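Local structure of N-acetylglucosamine-specific lectin (Saxidomus purpuratus, 6A7T) at residues V77-I89 and H140-C152. The protein probably binds carbohydrate, as a C-type lectin specific for N-acetylglucosamine whose sugar recognition does not depend on calcium. Numbering follows the deposited sequence.
Sequences VISAQSAFHYYWI and HQDCVNTKGPSIC
Pro149 turns the CG corner of its pyrrolidine into the angle between two aromatic rings, making CH-pi contacts over one face of each: CG lies 3.9 Å from the centroid of the Tyr87 ring and 4.0 Å from that of Phe84. A compact, rigid ring that presents C-H groups without a flexible chain suits this corner. Ile78 CG2 covers the opposite face of Tyr87. Between strands 86-94 and 148-154, which belong to the two separate sheets of the C-type lectin fold, the backbones meet in a single bridge, Trp88 with Ser150; Trp88 N gives a hydrogen bond to Pro149 O (2.9 Å, 165°) and Trp88 O receives one from Ile151 N. With CG anti to its carbonyl carbon (chi1 -65°), Trp88 has an indole long enough to span from this bridge to the preceding loop. There NE1 donates a weak hydrogen bond to Thr146 O, and CH2 meets His140 CD2 at 3.7 Å, the rings inclined at 46°. His140, an N-acetylglucosamine-binding residue, donates from NE2 to Thr146 OG1, which donates to Asp142 OD2, a chain that would help hold the imidazole's rotation. Tyr86 lays CE2 over one indole face, approaches side-chain-less Gly148 at CA, and its hydroxyl reaches Lys147 O in a weak hydrogen bond.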
loop_
_atom_site.group_PDB
_atom_site.type_symbol
_atom_site.label_atom_id
_atom_site.label_comp_id
_atom_site.label_asym_id
_atom_site.label_seq_id
_atom_site.Cartn_x
_atom_site.Cartn_y
_atom_site.Cartn_z
ATOM N N VAL A 77 -3.357 -0.349 -15.107
ATOM C CA VAL A 77 -4.362 0.653 -15.348
ATOM C C VAL A 77 -4.185 1.245 -16.754
ATOM O O VAL A 77 -5.134 1.221 -17.575
ATOM C CB VAL A 77 -4.336 1.746 -14.257
ATOM C CG1 VAL A 77 -5.371 2.827 -14.526
ATOM C CG2 VAL A 77 -4.570 1.151 -12.872
ATOM N N ILE A 78 -2.997 1.770 -17.079
ATOM C CA ILE A 78 -2.882 2.562 -18.304
ATOM C C ILE A 78 -2.970 1.665 -19.561
ATOM O O ILE A 78 -3.419 2.118 -20.587
ATOM C CB ILE A 78 -1.630 3.463 -18.257
ATOM C CG1 ILE A 78 -0.324 2.684 -18.251
ATOM C CG2 ILE A 78 -1.767 4.380 -17.065
ATOM C CD1 ILE A 78 0.883 3.542 -18.027
ATOM N N SER A 79 -2.540 0.403 -19.478
ATOM C CA SER A 79 -2.571 -0.544 -20.635
ATOM C C SER A 79 -4.013 -0.964 -20.958
ATOM O O SER A 79 -4.257 -1.497 -22.061
ATOM C CB SER A 79 -1.703 -1.738 -20.400
ATOM O OG SER A 79 -2.294 -2.606 -19.441
ATOM N N ALA A 80 -4.954 -0.721 -20.045
ATOM C CA ALA A 80 -6.380 -1.163 -20.226
ATOM C C ALA A 80 -7.197 -0.127 -21.017
ATOM O O ALA A 80 -8.404 -0.351 -21.252
ATOM C CB ALA A 80 -7.025 -1.414 -18.881
ATOM N N GLN A 81 -6.612 1.025 -21.368
ATOM C CA GLN A 81 -7.232 2.026 -22.212
ATOM C C GLN A 81 -6.345 2.187 -23.454
ATOM O O GLN A 81 -5.174 1.686 -23.477
ATOM C CB GLN A 81 -7.475 3.360 -21.493
ATOM C CG GLN A 81 -6.224 4.045 -20.949
ATOM C CD GLN A 81 -5.491 4.802 -22.028
ATOM O OE1 GLN A 81 -6.040 5.691 -22.665
ATOM N NE2 GLN A 81 -4.231 4.478 -22.211
ATOM N N SER A 82 -6.885 2.858 -24.478
ATOM C CA SER A 82 -6.113 3.115 -25.718
ATOM C C SER A 82 -6.325 4.536 -26.274
ATOM O O SER A 82 -5.886 4.811 -27.363
ATOM C CB SER A 82 -6.418 2.072 -26.767
ATOM O OG SER A 82 -7.791 2.155 -27.114
ATOM N N ALA A 83 -6.940 5.450 -25.524
ATOM C CA ALA A 83 -7.055 6.859 -25.954
ATOM C C ALA A 83 -5.694 7.551 -25.877
ATOM O O ALA A 83 -5.363 8.406 -26.688
ATOM C CB ALA A 83 -8.032 7.608 -25.099
ATOM N N PHE A 84 -4.937 7.222 -24.824
ATOM C CA PHE A 84 -3.671 7.899 -24.552
ATOM C C PHE A 84 -2.503 6.934 -24.691
ATOM O O PHE A 84 -2.579 5.795 -24.239
ATOM C CB PHE A 84 -3.670 8.463 -23.129
ATOM C CG PHE A 84 -4.728 9.502 -22.908
ATOM C CD1 PHE A 84 -4.674 10.723 -23.553
ATOM C CD2 PHE A 84 -5.817 9.223 -22.114
ATOM C CE1 PHE A 84 -5.649 11.680 -23.369
ATOM C CE2 PHE A 84 -6.827 10.152 -21.968
ATOM C CZ PHE A 84 -6.742 11.379 -22.591
ATOM N N HIS A 85 -1.384 7.430 -25.259
ATOM C CA HIS A 85 -0.203 6.608 -25.491
ATOM C C HIS A 85 0.959 6.997 -24.564
ATOM O O HIS A 85 1.991 6.385 -24.607
ATOM C CB HIS A 85 0.245 6.699 -26.980
ATOM C CG HIS A 85 -0.895 6.495 -27.934
ATOM N ND1 HIS A 85 -1.724 5.374 -27.871
ATOM C CD2 HIS A 85 -1.367 7.260 -28.951
ATOM C CE1 HIS A 85 -2.665 5.467 -28.791
ATOM N NE2 HIS A 85 -2.458 6.601 -29.492
ATOM N N TYR A 86 0.790 8.059 -23.764
ATOM C CA TYR A 86 1.800 8.408 -22.760
ATOM C C TYR A 86 1.115 9.151 -21.614
ATOM O O TYR A 86 0.081 9.759 -21.806
ATOM C CB TYR A 86 2.923 9.282 -23.333
ATOM C CG TYR A 86 2.547 10.682 -23.750
ATOM C CD1 TYR A 86 1.969 10.972 -24.977
ATOM C CD2 TYR A 86 2.837 11.752 -22.926
ATOM C CE1 TYR A 86 1.634 12.274 -25.337
ATOM C CE2 TYR A 86 2.519 13.050 -23.279
ATOM C CZ TYR A 86 1.916 13.323 -24.487
ATOM O OH TYR A 86 1.627 14.642 -24.756
ATOM N N TYR A 87 1.714 9.022 -20.426
ATOM C CA TYR A 87 1.282 9.720 -19.209
ATOM C C TYR A 87 2.522 10.315 -18.549
ATOM O O TYR A 87 3.457 9.596 -18.320
ATOM C CB TYR A 87 0.618 8.759 -18.221
ATOM C CG TYR A 87 -0.743 8.246 -18.600
ATOM C CD1 TYR A 87 -0.879 7.246 -19.539
ATOM C CD2 TYR A 87 -1.885 8.718 -17.981
ATOM C CE1 TYR A 87 -2.124 6.723 -19.867
ATOM C CE2 TYR A 87 -3.139 8.215 -18.303
ATOM C CZ TYR A 87 -3.257 7.213 -19.254
ATOM O OH TYR A 87 -4.491 6.718 -19.632
ATOM N N TRP A 88 2.429 11.576 -18.122
ATOM C CA TRP A 88 3.527 12.167 -17.322
ATOM C C TRP A 88 3.633 11.533 -15.940
ATOM O O TRP A 88 2.588 11.296 -15.280
ATOM C CB TRP A 88 3.323 13.681 -17.160
ATOM C CG TRP A 88 3.414 14.437 -18.451
ATOM C CD1 TRP A 88 2.476 15.275 -18.940
ATOM C CD2 TRP A 88 4.458 14.387 -19.447
ATOM N NE1 TRP A 88 2.877 15.818 -20.131
ATOM C CE2 TRP A 88 4.065 15.269 -20.476
ATOM C CE3 TRP A 88 5.679 13.712 -19.551
ATOM C CZ2 TRP A 88 4.858 15.524 -21.598
ATOM C CZ3 TRP A 88 6.460 13.953 -20.668
ATOM C CH2 TRP A 88 6.034 14.833 -21.668
ATOM N N ILE A 89 4.877 11.370 -15.467
ATOM C CA ILE A 89 5.167 10.865 -14.127
ATOM C C ILE A 89 6.223 11.764 -13.467
ATOM O O ILE A 89 6.751 12.647 -14.084
ATOM C CB ILE A 89 5.589 9.393 -14.126
ATOM C CG1 ILE A 89 6.908 9.153 -14.877
ATOM C CG2 ILE A 89 4.470 8.547 -14.691
ATOM C CD1 ILE A 89 7.431 7.721 -14.786
ATOM N N HIS A 140 11.355 12.981 -22.455
ATOM C CA HIS A 140 10.886 13.950 -23.380
ATOM C C HIS A 140 11.525 15.292 -22.990
ATOM O O HIS A 140 11.508 15.660 -21.820
ATOM C CB HIS A 140 9.346 14.079 -23.371
ATOM C CG HIS A 140 8.803 15.008 -24.401
ATOM N ND1 HIS A 140 8.799 14.675 -25.757
ATOM C CD2 HIS A 140 8.160 16.201 -24.325
ATOM C CE1 HIS A 140 8.205 15.628 -26.442
ATOM N NE2 HIS A 140 7.831 16.597 -25.597
ATOM N N GLN A 141 12.057 16.017 -23.975
ATOM C CA GLN A 141 12.889 17.182 -23.638
ATOM C C GLN A 141 12.067 18.482 -23.549
ATOM O O GLN A 141 12.619 19.543 -23.219
ATOM C CB GLN A 141 14.075 17.186 -24.612
ATOM C CG GLN A 141 15.247 16.362 -24.085
ATOM C CD GLN A 141 15.021 14.869 -24.066
ATOM O OE1 GLN A 141 14.412 14.305 -24.960
ATOM N NE2 GLN A 141 15.573 14.194 -23.080
ATOM N N ASP A 142 10.760 18.455 -23.777
ATOM C CA ASP A 142 9.949 19.612 -23.567
ATOM C C ASP A 142 9.026 19.409 -22.356
ATOM O O ASP A 142 7.977 18.797 -22.459
ATOM C CB ASP A 142 9.107 19.944 -24.789
ATOM C CG ASP A 142 8.098 21.044 -24.550
ATOM O OD1 ASP A 142 8.277 21.854 -23.569
ATOM O OD2 ASP A 142 7.116 21.071 -25.311
ATOM N N CYS A 143 9.447 19.992 -21.240
ATOM C CA CYS A 143 8.759 19.784 -19.936
ATOM C C CYS A 143 7.684 20.839 -19.715
ATOM O O CYS A 143 7.069 20.861 -18.627
ATOM C CB CYS A 143 9.781 19.765 -18.816
ATOM S SG CYS A 143 10.885 18.342 -18.983
ATOM N N VAL A 144 7.399 21.681 -20.716
ATOM C CA VAL A 144 6.498 22.773 -20.569
ATOM C C VAL A 144 5.298 22.640 -21.507
ATOM O O VAL A 144 4.158 22.766 -21.087
ATOM C CB VAL A 144 7.227 24.124 -20.725
ATOM C CG1 VAL A 144 6.279 25.278 -20.529
ATOM C CG2 VAL A 144 8.403 24.231 -19.756
ATOM N N ASN A 145 5.559 22.483 -22.814
ATOM C CA ASN A 145 4.532 22.724 -23.811
ATOM C C ASN A 145 4.031 21.453 -24.511
ATOM O O ASN A 145 3.351 21.567 -25.565
ATOM C CB ASN A 145 5.060 23.737 -24.839
ATOM C CG ASN A 145 5.288 25.084 -24.198
ATOM O OD1 ASN A 145 6.407 25.613 -24.250
ATOM N ND2 ASN A 145 4.272 25.614 -23.543
ATOM N N THR A 146 4.334 20.270 -23.993
ATOM C CA THR A 146 3.807 19.032 -24.538
ATOM C C THR A 146 2.746 18.500 -23.581
ATOM O O THR A 146 3.063 18.126 -22.453
ATOM C CB THR A 146 4.906 18.020 -24.804
ATOM O OG1 THR A 146 5.897 18.641 -25.636
ATOM C CG2 THR A 146 4.372 16.732 -25.398
ATOM N N LYS A 147 1.503 18.477 -24.051
ATOM C CA LYS A 147 0.347 18.366 -23.156
ATOM C C LYS A 147 -0.131 16.925 -23.184
ATOM O O LYS A 147 -0.539 16.482 -24.224
ATOM C CB LYS A 147 -0.805 19.290 -23.562
ATOM C CG LYS A 147 -0.553 20.774 -23.338
ATOM C CD LYS A 147 -1.781 21.622 -23.645
ATOM C CE LYS A 147 -1.506 23.097 -23.612
ATOM N NZ LYS A 147 -2.673 23.859 -24.103
ATOM N N GLY A 148 -0.127 16.245 -22.024
ATOM C CA GLY A 148 -0.624 14.908 -21.926
ATOM C C GLY A 148 -1.287 14.673 -20.571
ATOM O O GLY A 148 -1.222 15.541 -19.688
ATOM N N PRO A 149 -1.885 13.481 -20.390
ATOM C CA PRO A 149 -2.499 13.105 -19.109
ATOM C C PRO A 149 -1.331 12.853 -18.142
ATOM O O PRO A 149 -0.177 12.788 -18.544
ATOM C CB PRO A 149 -3.328 11.851 -19.479
ATOM C CG PRO A 149 -2.488 11.204 -20.525
ATOM C CD PRO A 149 -1.911 12.350 -21.339
ATOM N N SER A 150 -1.668 12.604 -16.893
ATOM C CA SER A 150 -0.623 12.456 -15.847
ATOM C C SER A 150 -1.166 11.566 -14.742
ATOM O O SER A 150 -2.363 11.270 -14.723
ATOM C CB SER A 150 -0.189 13.797 -15.321
ATOM O OG SER A 150 -1.236 14.528 -14.685
ATOM N N ILE A 151 -0.256 11.136 -13.887
ATOM C CA ILE A 151 -0.592 10.233 -12.756
ATOM C C ILE A 151 -0.130 10.885 -11.451
ATOM O O ILE A 151 1.052 11.165 -11.291
ATOM C CB ILE A 151 0.021 8.834 -12.928
ATOM C CG1 ILE A 151 -0.363 8.228 -14.278
ATOM C CG2 ILE A 151 -0.405 7.929 -11.791
ATOM C CD1 ILE A 151 0.492 7.087 -14.752
ATOM N N CYS A 152 -1.086 11.141 -10.550
ATOM C CA CYS A 152 -0.779 11.728 -9.237
ATOM C C CYS A 152 -0.795 10.606 -8.181
ATOM O O CYS A 152 -1.534 9.634 -8.342
ATOM C CB CYS A 152 -1.768 12.768 -8.754
ATOM S SG CYS A 152 -2.045 14.127 -9.910
#